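Local coordinates for NADPH-ferredoxin reductase FprA (Mycobacterium tuberculosis, PDB 1LQT), which probably transfers electrons between NADPH and ferredoxin through its bound FAD, and may supply electrons to cytochrome P450 systems, at residues K279-E293 with A304-V318. Sequence-based numbering, arbitrary orientation. Where two conformers were deposited one is given.
Sequences KGKRKVERIVLGRNE and AKDTGEREELPAQLV
Val318 CG2 is the bump that fills the angle between Val284 and Ile287. It lies 4.0 Å from Val284 CG1 and 4.1 Å from Ile287 CD1. In Ile287, CG1 stands anti to the backbone N (chi1 -171°) and the chain runs on extended, which points CD1 to Val318, while CG2 rests against Leu313 CB. On the face carrying Val288, the side chains of Val288 and Glu312 run side by side. Val288 CG2 packs against the carboxylate of Glu312, 3.5 Å from OE2. Lys279 crosses Glu312 at about a right angle, and its NZ forms a salt bridge with the same OE2 at 2.8 Å. Val288 CG1 packs on Arg310 CD. Beyond it, Gly290 has no side chain, and Arg310 NH1 lies 3.7 Å from its CA. That guanidinium grips Asp306 end-on with both terminal nitrogens.

Ile287–Leu313 and Leu289–Glu311 are hydrogen-bonded antiparallel pairs. Between Glu311 and Asp306 the segment 304-318 leaves this pairing, with two extra residues relative to 279-293. Asp306 makes an Asx turn and Thr307 an ST turn. Thr307 N and OG1 both donate to Arg291 O, and Thr307 CG2 covers one face of the Arg291 guanidinium, 3.9 Å above its centre. Arg291 bends at chi3 (70°) and holds Glu309 side-on, NE to OE1 and NH2 to OE2. Asn292 OD1 and Asp306 OD1 share a water, while Asn292 ND2 bonds to Ser274 and to Arg199 O. The strands 286-296 and 302-314 form a beta hairpin. With strand 273-279 it makes a three-stranded antiparallel sheet, which flanks the Rossmann-like parallel sheet of the NADP-binding domain.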
loop_
_atom_site.group_PDB
_atom_site.type_symbol
_atom_site.label_atom_id
_atom_site.label_comp_id
_atom_site.label_asym_id
_atom_site.label_seq_id
_atom_site.Cartn_x
_atom_site.Cartn_y
_atom_site.Cartn_z
ATOM N N LYS A 279 12.702 5.538 -23.339
ATOM C CA LYS A 279 12.988 6.510 -24.413
ATOM C C LYS A 279 11.733 7.034 -25.050
ATOM O O LYS A 279 10.685 6.401 -25.026
ATOM C CB LYS A 279 13.845 5.843 -25.505
ATOM C CG LYS A 279 15.218 5.320 -25.036
ATOM C CD LYS A 279 16.006 4.743 -26.223
ATOM C CE LYS A 279 17.483 4.509 -26.000
ATOM N NZ LYS A 279 18.129 4.022 -27.279
ATOM N N GLY A 280 11.868 8.204 -25.643
ATOM C CA GLY A 280 10.785 8.811 -26.381
ATOM C C GLY A 280 10.989 10.287 -26.492
ATOM O O GLY A 280 11.786 10.859 -25.761
ATOM N N LYS A 281 10.261 10.850 -27.458
ATOM C CA LYS A 281 10.196 12.263 -27.755
ATOM C C LYS A 281 9.044 12.793 -26.942
ATOM O O LYS A 281 7.867 12.644 -27.294
ATOM C CB LYS A 281 9.929 12.472 -29.255
ATOM C CG LYS A 281 9.684 13.900 -29.721
ATOM C CD LYS A 281 9.192 13.955 -31.193
ATOM C CE LYS A 281 8.498 15.297 -31.493
ATOM N NZ LYS A 281 7.980 15.549 -32.912
ATOM N N ARG A 282 9.424 13.380 -25.828
ATOM C CA ARG A 282 8.507 14.016 -24.897
ATOM C C ARG A 282 7.562 13.112 -24.112
ATOM O O ARG A 282 6.843 13.588 -23.247
ATOM C CB ARG A 282 7.691 15.106 -25.614
ATOM C CG ARG A 282 8.543 16.051 -26.446
ATOM C CD ARG A 282 7.802 17.314 -26.870
ATOM N NE ARG A 282 6.640 16.990 -27.695
ATOM C CZ ARG A 282 6.610 17.109 -29.017
ATOM N NH1 ARG A 282 7.673 17.557 -29.670
ATOM N NH2 ARG A 282 5.513 16.781 -29.688
ATOM N N LYS A 283 7.564 11.809 -24.394
ATOM C CA LYS A 283 6.750 10.848 -23.649
ATOM C C LYS A 283 7.333 9.481 -23.923
ATOM O O LYS A 283 8.130 9.308 -24.835
ATOM C CB LYS A 283 5.303 10.864 -24.105
ATOM C CG LYS A 283 5.144 10.480 -25.582
ATOM C CD LYS A 283 3.703 10.605 -26.055
ATOM C CE LYS A 283 3.529 10.181 -27.515
ATOM N NZ LYS A 283 2.060 10.071 -27.877
ATOM N N VAL A 284 6.926 8.505 -23.133
ATOM C CA VAL A 284 7.401 7.154 -23.329
ATOM C C VAL A 284 6.941 6.619 -24.674
ATOM O O VAL A 284 5.743 6.635 -24.985
ATOM C CB VAL A 284 6.878 6.242 -22.217
ATOM C CG1 VAL A 284 7.247 4.800 -22.479
ATOM C CG2 VAL A 284 7.396 6.666 -20.865
ATOM N N GLU A 285 7.915 6.084 -25.426
ATOM C CA GLU A 285 7.643 5.424 -26.697
ATOM C C GLU A 285 8.271 4.056 -26.812
ATOM O O GLU A 285 7.804 3.228 -27.571
ATOM C CB GLU A 285 8.093 6.288 -27.866
ATOM C CG GLU A 285 7.311 7.578 -27.975
ATOM C CD GLU A 285 7.724 8.402 -29.167
ATOM O OE1 GLU A 285 8.655 9.238 -29.040
ATOM O OE2 GLU A 285 7.126 8.186 -30.235
ATOM N N ARG A 286 9.346 3.800 -26.085
ATOM C CA ARG A 286 10.027 2.501 -26.140
ATOM C C ARG A 286 10.828 2.329 -24.872
ATOM O O ARG A 286 11.132 3.294 -24.171
ATOM C CB ARG A 286 10.827 2.291 -27.391
ATOM C CG ARG A 286 11.821 3.296 -27.720
ATOM C CD ARG A 286 12.093 3.494 -29.285
ATOM N NE ARG A 286 12.697 4.808 -29.396
ATOM C CZ ARG A 286 12.069 5.921 -29.657
ATOM N NH1 ARG A 286 10.809 5.909 -30.054
ATOM N NH2 ARG A 286 12.751 7.065 -29.611
ATOM N N ILE A 287 11.155 1.078 -24.582
ATOM C CA ILE A 287 11.962 0.759 -23.440
ATOM C C ILE A 287 13.078 -0.165 -23.861
ATOM O O ILE A 287 12.894 -1.072 -24.655
ATOM C CB ILE A 287 11.093 0.146 -22.293
ATOM C CG1 ILE A 287 11.873 0.000 -20.983
ATOM C CG2 ILE A 287 10.434 -1.158 -22.714
ATOM C CD1 ILE A 287 11.016 -0.305 -19.774
ATOM N N VAL A 288 14.246 0.099 -23.292
ATOM C CA VAL A 288 15.418 -0.755 -23.475
ATOM C C VAL A 288 15.487 -1.731 -22.319
ATOM O O VAL A 288 15.446 -1.324 -21.167
ATOM C CB VAL A 288 16.714 0.075 -23.531
ATOM C CG1 VAL A 288 17.938 -0.822 -23.783
ATOM C CG2 VAL A 288 16.602 1.151 -24.602
ATOM N N LEU A 289 15.576 -3.014 -22.656
ATOM C CA LEU A 289 15.619 -4.101 -21.686
ATOM C C LEU A 289 16.956 -4.819 -21.786
ATOM O O LEU A 289 17.562 -4.918 -22.854
ATOM C CB LEU A 289 14.494 -5.094 -21.990
ATOM C CG LEU A 289 13.086 -4.510 -21.963
ATOM C CD1 LEU A 289 12.085 -5.559 -22.420
ATOM C CD2 LEU A 289 12.712 -3.957 -20.603
ATOM N N GLY A 290 17.411 -5.296 -20.635
ATOM C CA GLY A 290 18.642 -6.056 -20.534
ATOM C C GLY A 290 18.379 -7.419 -19.935
ATOM O O GLY A 290 17.615 -7.560 -18.990
ATOM N N ARG A 291 19.054 -8.439 -20.464
ATOM C CA ARG A 291 18.938 -9.779 -19.936
ATOM C C ARG A 291 19.931 -9.957 -18.788
ATOM O O ARG A 291 21.090 -9.576 -18.888
ATOM C CB ARG A 291 19.191 -10.822 -21.040
ATOM C CG ARG A 291 18.977 -12.236 -20.580
ATOM C CD ARG A 291 19.099 -13.257 -21.689
ATOM N NE ARG A 291 20.451 -13.427 -22.193
ATOM C CZ ARG A 291 21.299 -14.367 -21.808
ATOM N NH1 ARG A 291 20.990 -15.196 -20.853
ATOM N NH2 ARG A 291 22.472 -14.467 -22.447
ATOM N N ASN A 292 19.457 -10.626 -17.746
ATOM C CA ASN A 292 20.233 -10.985 -16.578
ATOM C C ASN A 292 20.455 -12.489 -16.501
ATOM O O ASN A 292 19.679 -13.275 -17.051
ATOM C CB ASN A 292 19.482 -10.553 -15.308
ATOM C CG ASN A 292 19.218 -9.080 -15.279
ATOM O OD1 ASN A 292 20.053 -8.285 -15.700
ATOM N ND2 ASN A 292 18.057 -8.698 -14.746
ATOM N N GLU A 293 21.477 -12.863 -15.741
ATOM C CA GLU A 293 21.682 -14.220 -15.276
ATOM C C GLU A 293 21.702 -14.202 -13.752
ATOM O O GLU A 293 22.059 -13.212 -13.161
ATOM C CB GLU A 293 23.004 -14.785 -15.798
ATOM C CG GLU A 293 23.033 -14.953 -17.324
ATOM C CD GLU A 293 24.392 -15.306 -17.863
ATOM O OE1 GLU A 293 25.349 -14.632 -17.491
ATOM O OE2 GLU A 293 24.521 -16.259 -18.649
ATOM N N ALA A 304 20.586 -10.903 -9.623
ATOM C CA ALA A 304 20.640 -10.702 -11.058
ATOM C C ALA A 304 21.941 -10.024 -11.440
ATOM O O ALA A 304 22.329 -9.037 -10.835
ATOM C CB ALA A 304 19.479 -9.815 -11.490
ATOM N N LYS A 305 22.593 -10.526 -12.483
ATOM C CA LYS A 305 23.783 -9.919 -13.069
ATOM C C LYS A 305 23.513 -9.626 -14.544
ATOM O O LYS A 305 23.149 -10.512 -15.313
ATOM C CB LYS A 305 24.994 -10.836 -12.939
ATOM C CG LYS A 305 26.261 -10.315 -13.503
ATOM C CD LYS A 305 27.428 -11.263 -13.262
ATOM C CE LYS A 305 28.752 -10.713 -13.796
ATOM N NZ LYS A 305 29.740 -11.826 -13.936
ATOM N N ASP A 306 23.692 -8.384 -14.920
ATOM C CA ASP A 306 23.495 -7.950 -16.307
ATOM C C ASP A 306 24.448 -8.659 -17.257
ATOM O O ASP A 306 25.654 -8.689 -17.027
ATOM C CB ASP A 306 23.729 -6.448 -16.341
ATOM C CG ASP A 306 23.587 -5.826 -17.699
ATOM O OD1 ASP A 306 22.787 -6.337 -18.525
ATOM O OD2 ASP A 306 24.231 -4.790 -17.960
ATOM N N THR A 307 23.902 -9.201 -18.339
ATOM C CA THR A 307 24.724 -9.767 -19.417
ATOM C C THR A 307 25.293 -8.729 -20.357
ATOM O O THR A 307 26.209 -9.037 -21.120
ATOM C CB THR A 307 23.911 -10.677 -20.332
ATOM O OG1 THR A 307 22.853 -9.933 -20.962
ATOM C CG2 THR A 307 23.331 -11.836 -19.586
ATOM N N GLY A 308 24.735 -7.523 -20.334
ATOM C CA GLY A 308 25.081 -6.481 -21.283
ATOM C C GLY A 308 24.283 -6.457 -22.565
ATOM O O GLY A 308 24.385 -5.528 -23.370
ATOM N N GLU A 309 23.502 -7.487 -22.792
ATOM C CA GLU A 309 22.647 -7.536 -23.965
ATOM C C GLU A 309 21.531 -6.512 -23.850
ATOM O O GLU A 309 20.989 -6.293 -22.763
ATOM C CB GLU A 309 22.037 -8.907 -24.068
ATOM C CG GLU A 309 23.044 -10.008 -24.315
ATOM C CD GLU A 309 22.463 -11.397 -24.124
ATOM O OE1 GLU A 309 21.215 -11.542 -24.104
ATOM O OE2 GLU A 309 23.267 -12.358 -23.956
ATOM N N ARG A 310 21.162 -5.933 -24.993
ATOM C CA ARG A 310 20.119 -4.886 -25.030
ATOM C C ARG A 310 19.097 -5.177 -26.113
ATOM O O ARG A 310 19.479 -5.529 -27.221
ATOM C CB ARG A 310 20.761 -3.517 -25.222
ATOM C CG ARG A 310 21.781 -3.182 -24.145
ATOM C CD ARG A 310 21.099 -2.875 -22.822
ATOM N NE ARG A 310 22.057 -2.537 -21.770
ATOM C CZ ARG A 310 22.465 -3.367 -20.815
ATOM N NH1 ARG A 310 22.042 -4.614 -20.755
ATOM N NH2 ARG A 310 23.300 -2.936 -19.877
ATOM N N GLU A 311 17.828 -4.987 -25.763
ATOM C CA GLU A 311 16.667 -5.206 -26.638
ATOM C C GLU A 311 15.798 -3.954 -26.442
ATOM O O GLU A 311 15.686 -3.466 -25.336
ATOM C CB GLU A 311 15.887 -6.445 -26.075
ATOM C CG GLU A 311 14.527 -6.813 -26.613
ATOM C CD GLU A 311 13.795 -7.813 -25.716
ATOM O OE1 GLU A 311 12.548 -7.938 -25.853
ATOM O OE2 GLU A 311 14.437 -8.472 -24.861
ATOM N N GLU A 312 15.175 -3.451 -27.495
ATOM C CA GLU A 312 14.211 -2.353 -27.361
ATOM C C GLU A 312 12.824 -2.885 -27.731
ATOM O O GLU A 312 12.672 -3.691 -28.661
ATOM C CB GLU A 312 14.597 -1.122 -28.210
ATOM C CG GLU A 312 15.993 -0.586 -27.886
ATOM C CD GLU A 312 16.254 0.847 -28.319
ATOM O OE1 GLU A 312 15.372 1.451 -28.948
ATOM O OE2 GLU A 312 17.350 1.373 -27.965
ATOM N N LEU A 313 11.823 -2.425 -26.992
ATOM C CA LEU A 313 10.433 -2.816 -27.179
ATOM C C LEU A 313 9.556 -1.558 -27.206
ATOM O O LEU A 313 9.699 -0.732 -26.307
ATOM C CB LEU A 313 10.027 -3.665 -25.980
ATOM C CG LEU A 313 8.661 -4.307 -25.964
ATOM C CD1 LEU A 313 8.520 -5.336 -27.058
ATOM C CD2 LEU A 313 8.440 -4.984 -24.600
ATOM N N PRO A 314 8.665 -1.370 -28.183
ATOM C CA PRO A 314 7.762 -0.214 -28.119
ATOM C C PRO A 314 6.833 -0.309 -26.927
ATOM O O PRO A 314 6.342 -1.386 -26.631
ATOM C CB PRO A 314 6.967 -0.298 -29.420
ATOM C CG PRO A 314 7.766 -1.248 -30.279
ATOM C CD PRO A 314 8.447 -2.203 -29.375
ATOM N N ALA A 315 6.586 0.801 -26.274
ATOM C CA ALA A 315 5.659 0.849 -25.157
ATOM C C ALA A 315 5.238 2.266 -24.952
ATOM O O ALA A 315 6.033 3.166 -25.166
ATOM C CB ALA A 315 6.287 0.300 -23.910
ATOM N N GLN A 316 4.006 2.458 -24.482
ATOM C CA GLN A 316 3.498 3.819 -24.290
ATOM C C GLN A 316 3.175 4.134 -22.828
ATOM O O GLN A 316 2.837 5.263 -22.508
ATOM C CB GLN A 316 2.303 4.078 -25.192
ATOM C CG GLN A 316 2.598 3.826 -26.650
ATOM C CD GLN A 316 2.533 2.356 -26.994
ATOM O OE1 GLN A 316 1.692 1.642 -26.462
ATOM N NE2 GLN A 316 3.397 1.904 -27.937
ATOM N N LEU A 317 3.315 3.140 -21.960
ATOM C CA LEU A 317 3.132 3.283 -20.513
ATOM C C LEU A 317 4.117 2.351 -19.855
ATOM O O LEU A 317 4.192 1.183 -20.227
ATOM C CB LEU A 317 1.720 2.892 -20.098
ATOM C CG LEU A 317 1.426 2.931 -18.596
ATOM C CD1 LEU A 317 1.466 4.333 -18.047
ATOM C CD2 LEU A 317 0.088 2.255 -18.318
ATOM N N VAL A 318 4.863 2.854 -18.877
ATOM C CA VAL A 318 5.735 2.045 -18.040
ATOM C C VAL A 318 5.316 2.337 -16.599
ATOM O O VAL A 318 5.349 3.486 -16.164
ATOM C CB VAL A 318 7.220 2.380 -18.247
ATOM C CG1 VAL A 318 8.072 1.604 -17.243
ATOM C CG2 VAL A 318 7.643 2.042 -19.656
HETATM O O HOH W 1 3.598 7.680 -23.538
HETATM O O HOH W 2 5.576 3.388 -29.168
HETATM O O HOH W 3 20.264 -6.045 -17.269
HETATM O O HOH W 4 25.446 -12.022 -16.682
#